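Local atomic coordinates of heme oxygenase 1 (Synechocystis sp., PDB entry 1WE1), a protein that probably catalyses the oxygen-dependent opening of heme to biliverdin IXalpha with release of iron and carbon monoxide, a key step toward the chromophores of photosynthetic antennae. Residues A[86-91]-A[95-100]; A[124-129]-A[197-202]; A[55-60]-A[118-123]. All coordinates share one frame; numbering follows the deposited sequence.

Interaction 1: residues A[86-91]-A[95-100]; sequences FYYGSN and EVKISA
At the C-terminal end of helix 77-88 the chain turns through the short helix 92-95 and comes back past the helix's last residue, so that Tyr-88 meets Glu-95 and, through a water, Lys-97. The tyrosine ring and the Glu-95 carboxylate are planes 41° apart, and it is the methylene, not the acid, that does the touching: Glu-95 CB lies 3.6 Å from Tyr-88 CD1, approaching the ring at a slant. With CG anti to its own carbonyl carbon (chi1 -76°), Tyr-88 lays its ring past Glu-95 and carries its hydroxyl on toward Lys-97. There water 1 sits 2.9 Å from Tyr-88 OH and accepts a hydrogen bond from Lys-97 N at 3.0 Å, linking the phenol to extended backbone. The tip of the phenol also comes near the lysine chain, at Lys-97 CE.

This is a helix-to-helix connection: after Tyr-88 the chain leaves the helix at Gly-89, whose phi is positive, and beyond Lys-97 it runs to Ser-99, the N-cap of helix 100-115. Tyr-88 and Val-96 also pack on Arg-40 and Phe-48 of helix 36-59. Nearer the turn, Glu-95 N gives a weak hydrogen bond of 3.3 Å to Asn-91 O, bent to 130° at the hydrogen. The Glu-95 side chain is bent at chi2, which brings Glu-95 OE1 to 3.1 Å from Asn-91 O; both are acceptors, so this is not a hydrogen bond. OE1 also lies against Asn-91 CB.

Interaction 2: residues A[124-129]-A[197-202]; sequences SYTRYL and AMNMKM. With HEM (protoporphyrin IX containing Fe), chain H.
Asn-199 reaches from helix 182-205 to Thr-126 and Arg-127 of helix 120-146, beside one edge of the heme. Along 197-202, Met-198 turns aside to helix 100-115 before Asn-199 points its side chain across the gap. Asn-199 OD1 receives a weak, bent hydrogen bond from Arg-127 NH1 (2.9 Å, 125° at the hydrogen), with amide and guanidinium planes 31° apart. Asn-199 ND2 is held by Ala-195 O and Tyr-105 OH, which fixes which end of the amide faces the arginine, and passes 4.0 Å from Thr-126 CG2. Asn-199 CB rests 3.7 Å from the heme vinyl carbon CBB.

As in other heme oxygenases, helix 120-146, with its GDLSGG sequence just after 124-129, is the distal helix, on the side of the heme away from the axial ligand His-17; water 2 also binds the iron. The chain of Arg-127 is bent at chi2 and chi3, which curls NH1 back toward Asn-199, while NE bonds to Tyr-50 OH, NH2 pairs with Asp-131, and Thr-126 OG1 bonds to Ala-122 O. Thr-126 CG2 lies 3.5 Å from heme CMB. Tyr-125 OH donates to heme O1A at 2.7 Å, the carboxylate oxygen lying at the ring edge, while heme methyl CMA sits 3.5 Å above one face of the Tyr-125 ring, offset toward the rim. Carbon atoms of polar side chains thus meet the heme methyls and vinyl. The charge of the buried arginine is probably balanced mainly by Asp-131, with Tyr-50 and Asn-199 as neutral acceptors.

Interaction 3: residues A[55-60]-A[118-123]; sequences EEMAKF and ELLVAH
Leu-120 CD2 approaches the Phe-60 ring obliquely, nearest to Phe-60 CD1 at 4.4 Å, a spacing that is doubtful because the ring sits too close to its own helix in the model. Met-57 carries the firmer half of the contact: the terminal methyl, Met-57 CE, lies 4.2 Å from Leu-120 CG and 4.0 Å from Leu-120 O. CG of Met-57 is anti to the backbone N (chi1 -157°), and two further bends, chi2 68° and chi3 72°, swing CE round to the leucine; the two side chains run alongside each other, pointing opposite ways.

Here the C-terminal end of helix 36-59 meets the stretch leading into helix 120-146, within the all-helical heme oxygenase fold. Leu-120 meets both Met-57 and Phe-60, which also pack on Leu-66, and helix 100-115 adds Val-112 against the leucine. Glu-56 turns its acid away from this apolar patch, to Arg-110 of helix 100-115 and, through a salt bridge of 3.4 Å between Glu-56 OE1 and Lys-59 NZ, to its own helix. On the other segment, Glu-118 pairs with Arg-187 and His-123 NE2 bonds to Glu-191, both tying this end to helix 182-205.

In the fold
Interactions 2 and 3 are buried and share helix 120-146: 118-123 leads into that helix, 124-129 follows directly, and the two contacts touch where Met-198 CE packs 3.6 Å from His-123 CE1. Interaction 1 is a surface contact, about 25 Å from interaction 3 and 20 Å from interaction 2, centre to centre. Helix 36-59 still relates all three, since it carries 55-60 and also touches side chains of both other contacts. The chemistry follows position: backbone, water and a slanted ring at the surface; purely apolar side chains across interaction 3; and at interaction 2, near the middle of the chain, a polar pair set among heme-binding groups.

Interaction 1: residues A[86-91]-A[95-100]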
loop_
_atom_site.group_PDB
_atom_site.type_symbol
_atom_site.label_atom_id
_atom_site.label_comp_id
_atom_site.label_asym_id
_atom_site.label_seq_id
_atom_site.Cartn_x
_atom_site.Cartn_y
_atom_site.Cartn_z
ATOM N N PHE A 86 -17.333 -4.627 -3.521
ATOM C CA PHE A 86 -17.959 -4.884 -2.238
ATOM C C PHE A 86 -18.378 -3.609 -1.482
ATOM O O PHE A 86 -19.487 -3.534 -0.943
ATOM C CB PHE A 86 -17.013 -5.717 -1.365
ATOM C CG PHE A 86 -17.505 -5.910 0.040
ATOM C CD1 PHE A 86 -18.484 -6.861 0.325
ATOM C CD2 PHE A 86 -17.042 -5.094 1.065
ATOM C CE1 PHE A 86 -19.004 -6.995 1.617
ATOM C CE2 PHE A 86 -17.550 -5.216 2.356
ATOM C CZ PHE A 86 -18.539 -6.171 2.633
ATOM N N TYR A 87 -17.501 -2.611 -1.436
ATOM C CA TYR A 87 -17.802 -1.371 -0.733
ATOM C C TYR A 87 -18.680 -0.403 -1.511
ATOM O O TYR A 87 -19.424 0.375 -0.917
ATOM C CB TYR A 87 -16.505 -0.669 -0.340
ATOM C CG TYR A 87 -15.748 -1.405 0.724
ATOM C CD1 TYR A 87 -14.621 -2.153 0.414
ATOM C CD2 TYR A 87 -16.198 -1.409 2.031
ATOM C CE1 TYR A 87 -13.965 -2.890 1.386
ATOM C CE2 TYR A 87 -15.560 -2.141 3.009
ATOM C CZ TYR A 87 -14.440 -2.882 2.685
ATOM O OH TYR A 87 -13.799 -3.605 3.673
ATOM N N TYR A 88 -18.594 -0.450 -2.837
ATOM C CA TYR A 88 -19.373 0.445 -3.686
ATOM C C TYR A 88 -20.489 -0.234 -4.454
ATOM O O TYR A 88 -21.482 0.411 -4.807
ATOM C CB TYR A 88 -18.459 1.153 -4.687
ATOM C CG TYR A 88 -17.654 2.268 -4.076
ATOM C CD1 TYR A 88 -18.247 3.496 -3.758
ATOM C CD2 TYR A 88 -16.304 2.093 -3.793
ATOM C CE1 TYR A 88 -17.511 4.515 -3.175
ATOM C CE2 TYR A 88 -15.563 3.100 -3.214
ATOM C CZ TYR A 88 -16.165 4.307 -2.904
ATOM O OH TYR A 88 -15.411 5.283 -2.302
ATOM N N GLY A 89 -20.324 -1.518 -4.739
ATOM C CA GLY A 89 -21.346 -2.229 -5.478
ATOM C C GLY A 89 -21.082 -2.221 -6.970
ATOM O O GLY A 89 -20.112 -1.627 -7.438
ATOM N N SER A 90 -21.966 -2.871 -7.720
ATOM C CA SER A 90 -21.843 -2.987 -9.165
ATOM C C SER A 90 -21.498 -1.732 -9.951
ATOM O O SER A 90 -20.813 -1.821 -10.966
ATOM C CB SER A 90 -23.113 -3.609 -9.741
ATOM O OG SER A 90 -23.242 -4.949 -9.303
ATOM N N ASN A 91 -21.970 -0.568 -9.519
ATOM C CA ASN A 91 -21.646 0.637 -10.262
ATOM C C ASN A 91 -20.347 1.279 -9.757
ATOM O O ASN A 91 -20.140 2.483 -9.965
ATOM C CB ASN A 91 -22.782 1.671 -10.161
ATOM C CG ASN A 91 -24.126 1.139 -10.636
ATOM O OD1 ASN A 91 -24.211 0.351 -11.579
ATOM N ND2 ASN A 91 -25.192 1.591 -9.993
ATOM N N GLU A 95 -18.578 5.229 -9.153
ATOM C CA GLU A 95 -18.562 5.880 -7.842
ATOM C C GLU A 95 -17.172 6.123 -7.255
ATOM O O GLU A 95 -16.982 7.037 -6.444
ATOM C CB GLU A 95 -19.372 5.059 -6.835
ATOM C CG GLU A 95 -20.765 5.594 -6.556
ATOM C CD GLU A 95 -21.663 5.557 -7.776
ATOM O OE1 GLU A 95 -21.918 4.447 -8.297
ATOM O OE2 GLU A 95 -22.115 6.636 -8.219
ATOM N N VAL A 96 -16.209 5.298 -7.654
ATOM C CA VAL A 96 -14.862 5.420 -7.127
ATOM C C VAL A 96 -14.181 6.691 -7.603
ATOM O O VAL A 96 -14.324 7.087 -8.759
ATOM C CB VAL A 96 -13.986 4.188 -7.507
ATOM C CG1 VAL A 96 -13.588 4.239 -8.985
ATOM C CG2 VAL A 96 -12.759 4.131 -6.599
ATOM N N LYS A 97 -13.457 7.341 -6.699
ATOM C CA LYS A 97 -12.744 8.563 -7.042
ATOM C C LYS A 97 -11.365 8.583 -6.369
ATOM O O LYS A 97 -11.081 7.806 -5.449
ATOM C CB LYS A 97 -13.548 9.801 -6.624
ATOM C CG LYS A 97 -13.380 10.176 -5.168
ATOM C CD LYS A 97 -14.011 9.149 -4.247
ATOM C CE LYS A 97 -13.381 9.175 -2.848
ATOM N NZ LYS A 97 -13.462 10.502 -2.165
ATOM N N ILE A 98 -10.507 9.477 -6.830
ATOM C CA ILE A 98 -9.172 9.583 -6.274
ATOM C C ILE A 98 -9.033 10.943 -5.597
ATOM O O ILE A 98 -9.513 11.940 -6.120
ATOM C CB ILE A 98 -8.108 9.398 -7.411
ATOM C CG1 ILE A 98 -6.700 9.330 -6.822
ATOM C CG2 ILE A 98 -8.217 10.533 -8.433
ATOM C CD1 ILE A 98 -5.647 9.053 -7.880
ATOM N N SER A 99 -8.404 10.983 -4.426
ATOM C CA SER A 99 -8.209 12.249 -3.718
ATOM C C SER A 99 -6.936 12.962 -4.210
ATOM O O SER A 99 -6.141 12.390 -4.965
ATOM C CB SER A 99 -8.083 12.000 -2.223
ATOM O OG SER A 99 -6.808 11.465 -1.940
ATOM N N ALA A 100 -6.734 14.204 -3.771
ATOM C CA ALA A 100 -5.548 14.957 -4.179
ATOM C C ALA A 100 -4.265 14.245 -3.753
ATOM O O ALA A 100 -3.339 14.133 -4.542
ATOM C CB ALA A 100 -5.579 16.376 -3.605
HETATM O O HOH W 1 -13.271 6.257 -3.928
#

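Interaction 2: residues A[124-129]-A[197-202]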
loop_
_atom_site.group_PDB
_atom_site.type_symbol
_atom_site.label_atom_id
_atom_site.label_comp_id
_atom_site.label_asym_id
_atom_site.label_seq_id
_atom_site.Cartn_x
_atom_site.Cartn_y
_atom_site.Cartn_z
ATOM N N SER A 124 7.807 -0.447 -4.900
ATOM C CA SER A 124 7.454 -1.858 -4.820
ATOM C C SER A 124 7.714 -2.298 -3.379
ATOM O O SER A 124 6.911 -3.009 -2.770
ATOM C CB SER A 124 8.325 -2.680 -5.778
ATOM O OG SER A 124 8.253 -4.075 -5.503
ATOM N N TYR A 125 8.840 -1.855 -2.829
ATOM C CA TYR A 125 9.192 -2.220 -1.475
ATOM C C TYR A 125 8.145 -1.691 -0.513
ATOM O O TYR A 125 7.515 -2.470 0.199
ATOM C CB TYR A 125 10.582 -1.675 -1.097
ATOM C CG TYR A 125 10.885 -1.755 0.392
ATOM C CD1 TYR A 125 11.101 -2.987 1.025
ATOM C CD2 TYR A 125 10.874 -0.602 1.183
ATOM C CE1 TYR A 125 11.292 -3.063 2.411
ATOM C CE2 TYR A 125 11.061 -0.666 2.562
ATOM C CZ TYR A 125 11.264 -1.893 3.165
ATOM O OH TYR A 125 11.412 -1.941 4.527
ATOM N N THR A 126 7.947 -0.377 -0.502
ATOM C CA THR A 126 6.990 0.246 0.412
ATOM C C THR A 126 5.586 -0.363 0.434
ATOM O O THR A 126 5.010 -0.521 1.496
ATOM C CB THR A 126 6.885 1.753 0.150
ATOM O OG1 THR A 126 8.173 2.349 0.348
ATOM C CG2 THR A 126 5.908 2.394 1.115
ATOM N N ARG A 127 5.041 -0.724 -0.722
ATOM C CA ARG A 127 3.709 -1.326 -0.745
ATOM C C ARG A 127 3.727 -2.849 -0.575
ATOM O O ARG A 127 3.336 -3.374 0.471
ATOM C CB ARG A 127 2.967 -0.955 -2.040
ATOM C CG ARG A 127 2.460 0.496 -2.096
ATOM C CD ARG A 127 1.827 0.945 -0.771
ATOM N NE ARG A 127 0.811 0.010 -0.285
ATOM C CZ ARG A 127 0.085 0.181 0.820
ATOM N NH1 ARG A 127 0.249 1.255 1.580
ATOM N NH2 ARG A 127 -0.824 -0.725 1.162
ATOM N N TYR A 128 4.183 -3.556 -1.597
ATOM C CA TYR A 128 4.242 -5.015 -1.556
ATOM C C TYR A 128 4.903 -5.671 -0.339
ATOM O O TYR A 128 4.312 -6.570 0.254
ATOM C CB TYR A 128 4.905 -5.541 -2.825
ATOM C CG TYR A 128 4.185 -5.117 -4.081
ATOM C CD1 TYR A 128 2.844 -5.417 -4.266
ATOM C CD2 TYR A 128 4.842 -4.409 -5.080
ATOM C CE1 TYR A 128 2.170 -5.025 -5.413
ATOM C CE2 TYR A 128 4.176 -4.012 -6.234
ATOM C CZ TYR A 128 2.839 -4.325 -6.389
ATOM O OH TYR A 128 2.165 -3.928 -7.517
ATOM N N LEU A 129 6.106 -5.254 0.053
ATOM C CA LEU A 129 6.723 -5.916 1.206
ATOM C C LEU A 129 5.980 -5.585 2.493
ATOM O O LEU A 129 6.041 -6.332 3.467
ATOM C CB LEU A 129 8.223 -5.575 1.333
ATOM C CG LEU A 129 9.020 -6.458 2.322
ATOM C CD1 LEU A 129 8.607 -7.918 2.167
ATOM C CD2 LEU A 129 10.532 -6.313 2.093
ATOM N N ALA A 197 5.542 8.846 3.339
ATOM C CA ALA A 197 4.901 10.123 3.587
ATOM C C ALA A 197 3.648 10.258 2.728
ATOM O O ALA A 197 2.644 10.804 3.174
ATOM C CB ALA A 197 5.863 11.256 3.299
ATOM N N MET A 198 3.702 9.754 1.503
ATOM C CA MET A 198 2.554 9.838 0.614
ATOM C C MET A 198 1.372 8.976 1.076
ATOM O O MET A 198 0.213 9.301 0.821
ATOM C CB MET A 198 2.974 9.467 -0.801
ATOM C CG MET A 198 3.912 10.489 -1.383
ATOM S SD MET A 198 4.303 10.221 -3.107
ATOM C CE MET A 198 5.760 9.137 -2.964
ATOM N N ASN A 199 1.674 7.876 1.755
ATOM C CA ASN A 199 0.634 7.009 2.275
ATOM C C ASN A 199 0.035 7.738 3.462
ATOM O O ASN A 199 -1.181 7.816 3.622
ATOM C CB ASN A 199 1.233 5.675 2.724
ATOM C CG ASN A 199 1.454 4.736 1.575
ATOM O OD1 ASN A 199 0.528 4.080 1.124
ATOM N ND2 ASN A 199 2.674 4.686 1.072
ATOM N N MET A 200 0.913 8.291 4.284
ATOM C CA MET A 200 0.493 9.009 5.463
ATOM C C MET A 200 -0.397 10.196 5.123
ATOM O O MET A 200 -1.311 10.521 5.880
ATOM C CB MET A 200 1.715 9.459 6.254
ATOM C CG MET A 200 2.506 8.311 6.847
ATOM S SD MET A 200 3.570 8.825 8.207
ATOM C CE MET A 200 5.149 9.069 7.344
ATOM N N LYS A 201 -0.157 10.839 3.985
ATOM C CA LYS A 201 -0.979 11.978 3.621
ATOM C C LYS A 201 -2.394 11.529 3.234
ATOM O O LYS A 201 -3.371 12.240 3.485
ATOM C CB LYS A 201 -0.325 12.787 2.495
ATOM C CG LYS A 201 -0.932 14.178 2.378
ATOM C CD LYS A 201 -0.099 15.139 1.551
ATOM C CE LYS A 201 -0.773 16.514 1.510
ATOM N NZ LYS A 201 0.133 17.592 1.004
ATOM N N MET A 202 -2.511 10.348 2.630
ATOM C CA MET A 202 -3.826 9.832 2.273
ATOM C C MET A 202 -4.631 9.566 3.559
ATOM O O MET A 202 -5.832 9.851 3.623
ATOM C CB MET A 202 -3.698 8.547 1.455
ATOM C CG MET A 202 -3.189 8.773 0.046
ATOM S SD MET A 202 -3.224 7.308 -1.036
ATOM C CE MET A 202 -2.065 6.222 -0.188
HETATM C CHA HEM H . 6.602 -4.221 7.982
HETATM C CHB HEM H . 5.061 -0.819 4.908
HETATM C CHC HEM H . 1.884 0.572 8.303
HETATM C CHD HEM H . 2.452 -3.675 10.461
HETATM C C1A HEM H . 6.584 -3.339 6.879
HETATM C C2A HEM H . 7.557 -3.282 5.800
HETATM C C3A HEM H . 7.148 -2.287 4.956
HETATM C C4A HEM H . 5.876 -1.787 5.498
HETATM C CMA HEM H . 7.806 -1.784 3.707
HETATM C CAA HEM H . 8.754 -4.204 5.626
HETATM C CBA HEM H . 9.965 -3.905 6.543
HETATM C CGA HEM H . 11.076 -4.764 6.349
HETATM O O1A HEM H . 12.051 -4.277 5.650
HETATM O O2A HEM H . 11.138 -5.924 6.802
HETATM C C1B HEM H . 4.063 -0.097 5.583
HETATM C C2B HEM H . 3.443 1.130 5.087
HETATM C C3B HEM H . 2.507 1.490 6.013
HETATM C C4B HEM H . 2.620 0.525 7.104
HETATM C CMB HEM H . 3.796 1.797 3.781
HETATM C CAB HEM H . 1.486 2.611 5.957
HETATM C CBB HEM H . 2.102 4.035 5.940
HETATM C C1C HEM H . 1.686 -0.492 9.147
HETATM C C2C HEM H . 0.648 -0.592 10.162
HETATM C C3C HEM H . 0.974 -1.673 10.899
HETATM C C4C HEM H . 1.994 -2.396 10.174
HETATM C CMC HEM H . -0.527 0.357 10.297
HETATM C CAC HEM H . 0.405 -2.069 12.263
HETATM C CBC HEM H . -0.835 -2.992 12.102
HETATM C C1D HEM H . 3.651 -4.241 9.964
HETATM C C2D HEM H . 4.233 -5.489 10.452
HETATM C C3D HEM H . 5.368 -5.666 9.728
HETATM C C4D HEM H . 5.509 -4.489 8.836
HETATM C CMD HEM H . 3.619 -6.308 11.542
HETATM C CAD HEM H . 6.369 -6.797 9.752
HETATM C CBD HEM H . 7.621 -6.480 10.686
HETATM C CGD HEM H . 8.690 -7.391 10.506
HETATM O O1D HEM H . 9.030 -7.766 9.322
HETATM O O2D HEM H . 9.323 -7.841 11.503
HETATM N NA HEM H . 5.585 -2.414 6.691
HETATM N NB HEM H . 3.547 -0.461 6.807
HETATM N NC HEM H . 2.490 -1.646 9.139
HETATM N ND HEM H . 4.431 -3.683 8.954
HETATM FE FE HEM H . 4.031 -2.054 7.907
HETATM O O HOH W 2 3.037 -3.069 6.801
#

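Interaction 3: residues A[55-60]-A[118-123]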
loop_
_atom_site.group_PDB
_atom_site.type_symbol
_atom_site.label_atom_id
_atom_site.label_comp_id
_atom_site.label_asym_id
_atom_site.label_seq_id
_atom_site.Cartn_x
_atom_site.Cartn_y
_atom_site.Cartn_z
ATOM N N GLU A 55 1.231 -1.264 -13.912
ATOM C CA GLU A 55 1.292 -1.048 -15.351
ATOM C C GLU A 55 2.751 -0.731 -15.751
ATOM O O GLU A 55 3.307 -1.350 -16.659
ATOM C CB GLU A 55 0.380 0.114 -15.737
ATOM C CG GLU A 55 0.279 0.396 -17.218
ATOM C CD GLU A 55 -0.740 1.487 -17.519
ATOM O OE1 GLU A 55 -0.335 2.623 -17.865
ATOM O OE2 GLU A 55 -1.956 1.206 -17.396
ATOM N N GLU A 56 3.360 0.232 -15.057
ATOM C CA GLU A 56 4.738 0.639 -15.329
ATOM C C GLU A 56 5.713 -0.511 -15.074
ATOM O O GLU A 56 6.649 -0.725 -15.838
ATOM C CB GLU A 56 5.128 1.845 -14.461
ATOM C CG GLU A 56 4.324 3.128 -14.710
ATOM C CD GLU A 56 4.598 3.764 -16.066
ATOM O OE1 GLU A 56 5.442 3.230 -16.816
ATOM O OE2 GLU A 56 3.971 4.799 -16.388
ATOM N N MET A 57 5.491 -1.255 -14.002
ATOM C CA MET A 57 6.371 -2.365 -13.682
ATOM C C MET A 57 6.372 -3.426 -14.793
ATOM O O MET A 57 7.393 -4.068 -15.045
ATOM C CB MET A 57 5.949 -2.996 -12.361
ATOM C CG MET A 57 7.056 -3.762 -11.669
ATOM S SD MET A 57 8.333 -2.636 -11.090
ATOM C CE MET A 57 7.460 -1.877 -9.729
ATOM N N ALA A 58 5.231 -3.602 -15.457
ATOM C CA ALA A 58 5.112 -4.585 -16.530
ATOM C C ALA A 58 5.911 -4.159 -17.754
ATOM O O ALA A 58 6.372 -5.009 -18.521
ATOM C CB ALA A 58 3.648 -4.797 -16.901
ATOM N N LYS A 59 6.070 -2.852 -17.947
ATOM C CA LYS A 59 6.858 -2.350 -19.073
ATOM C C LYS A 59 8.324 -2.698 -18.847
ATOM O O LYS A 59 9.084 -2.874 -19.795
ATOM C CB LYS A 59 6.767 -0.830 -19.202
ATOM C CG LYS A 59 5.446 -0.288 -19.675
ATOM C CD LYS A 59 5.650 1.096 -20.293
ATOM C CE LYS A 59 6.464 2.021 -19.384
ATOM N NZ LYS A 59 6.706 3.358 -20.001
ATOM N N PHE A 60 8.718 -2.783 -17.581
ATOM C CA PHE A 60 10.098 -3.088 -17.245
ATOM C C PHE A 60 10.281 -4.520 -16.771
ATOM O O PHE A 60 11.172 -4.796 -15.975
ATOM C CB PHE A 60 10.616 -2.117 -16.169
ATOM C CG PHE A 60 10.527 -0.670 -16.565
ATOM C CD1 PHE A 60 9.397 0.080 -16.264
ATOM C CD2 PHE A 60 11.552 -0.070 -17.284
ATOM C CE1 PHE A 60 9.283 1.410 -16.678
ATOM C CE2 PHE A 60 11.448 1.256 -17.703
ATOM C CZ PHE A 60 10.306 1.997 -17.399
ATOM N N GLU A 118 14.649 2.991 -11.588
ATOM C CA GLU A 118 15.185 2.215 -10.475
ATOM C C GLU A 118 14.546 2.608 -9.150
ATOM O O GLU A 118 14.518 1.809 -8.219
ATOM C CB GLU A 118 16.725 2.318 -10.385
ATOM C CG GLU A 118 17.303 3.679 -10.016
ATOM C CD GLU A 118 17.217 4.703 -11.143
ATOM O OE1 GLU A 118 16.976 4.310 -12.309
ATOM O OE2 GLU A 118 17.404 5.908 -10.858
ATOM N N LEU A 119 14.025 3.828 -9.065
ATOM C CA LEU A 119 13.369 4.284 -7.844
ATOM C C LEU A 119 12.058 3.517 -7.612
ATOM O O LEU A 119 11.475 3.560 -6.524
ATOM C CB LEU A 119 13.110 5.791 -7.920
ATOM C CG LEU A 119 14.403 6.621 -7.888
ATOM C CD1 LEU A 119 14.081 8.107 -7.794
ATOM C CD2 LEU A 119 15.250 6.191 -6.692
ATOM N N LEU A 120 11.613 2.810 -8.647
ATOM C CA LEU A 120 10.401 2.005 -8.590
ATOM C C LEU A 120 10.551 0.861 -7.587
ATOM O O LEU A 120 9.562 0.295 -7.128
ATOM C CB LEU A 120 10.103 1.438 -9.974
ATOM C CG LEU A 120 8.879 1.924 -10.750
ATOM C CD1 LEU A 120 8.559 3.373 -10.458
ATOM C CD2 LEU A 120 9.147 1.709 -12.228
ATOM N N VAL A 121 11.786 0.508 -7.251
ATOM C CA VAL A 121 11.994 -0.565 -6.289
ATOM C C VAL A 121 11.642 -0.059 -4.898
ATOM O O VAL A 121 11.322 -0.837 -4.012
ATOM C CB VAL A 121 13.454 -1.076 -6.295
ATOM C CG1 VAL A 121 14.413 0.075 -6.099
ATOM C CG2 VAL A 121 13.645 -2.107 -5.179
ATOM N N ALA A 122 11.690 1.255 -4.710
ATOM C CA ALA A 122 11.357 1.845 -3.416
ATOM C C ALA A 122 9.852 1.757 -3.221
ATOM O O ALA A 122 9.368 1.517 -2.115
ATOM C CB ALA A 122 11.802 3.288 -3.372
ATOM N N HIS A 123 9.124 1.958 -4.316
ATOM C CA HIS A 123 7.672 1.903 -4.318
ATOM C C HIS A 123 7.167 0.476 -4.185
ATOM O O HIS A 123 6.214 0.219 -3.445
ATOM C CB HIS A 123 7.141 2.566 -5.583
ATOM C CG HIS A 123 7.130 4.056 -5.496
ATOM N ND1 HIS A 123 6.325 4.735 -4.607
ATOM C CD2 HIS A 123 7.880 4.994 -6.116
ATOM C CE1 HIS A 123 6.583 6.028 -4.680
ATOM N NE2 HIS A 123 7.524 6.212 -5.588
#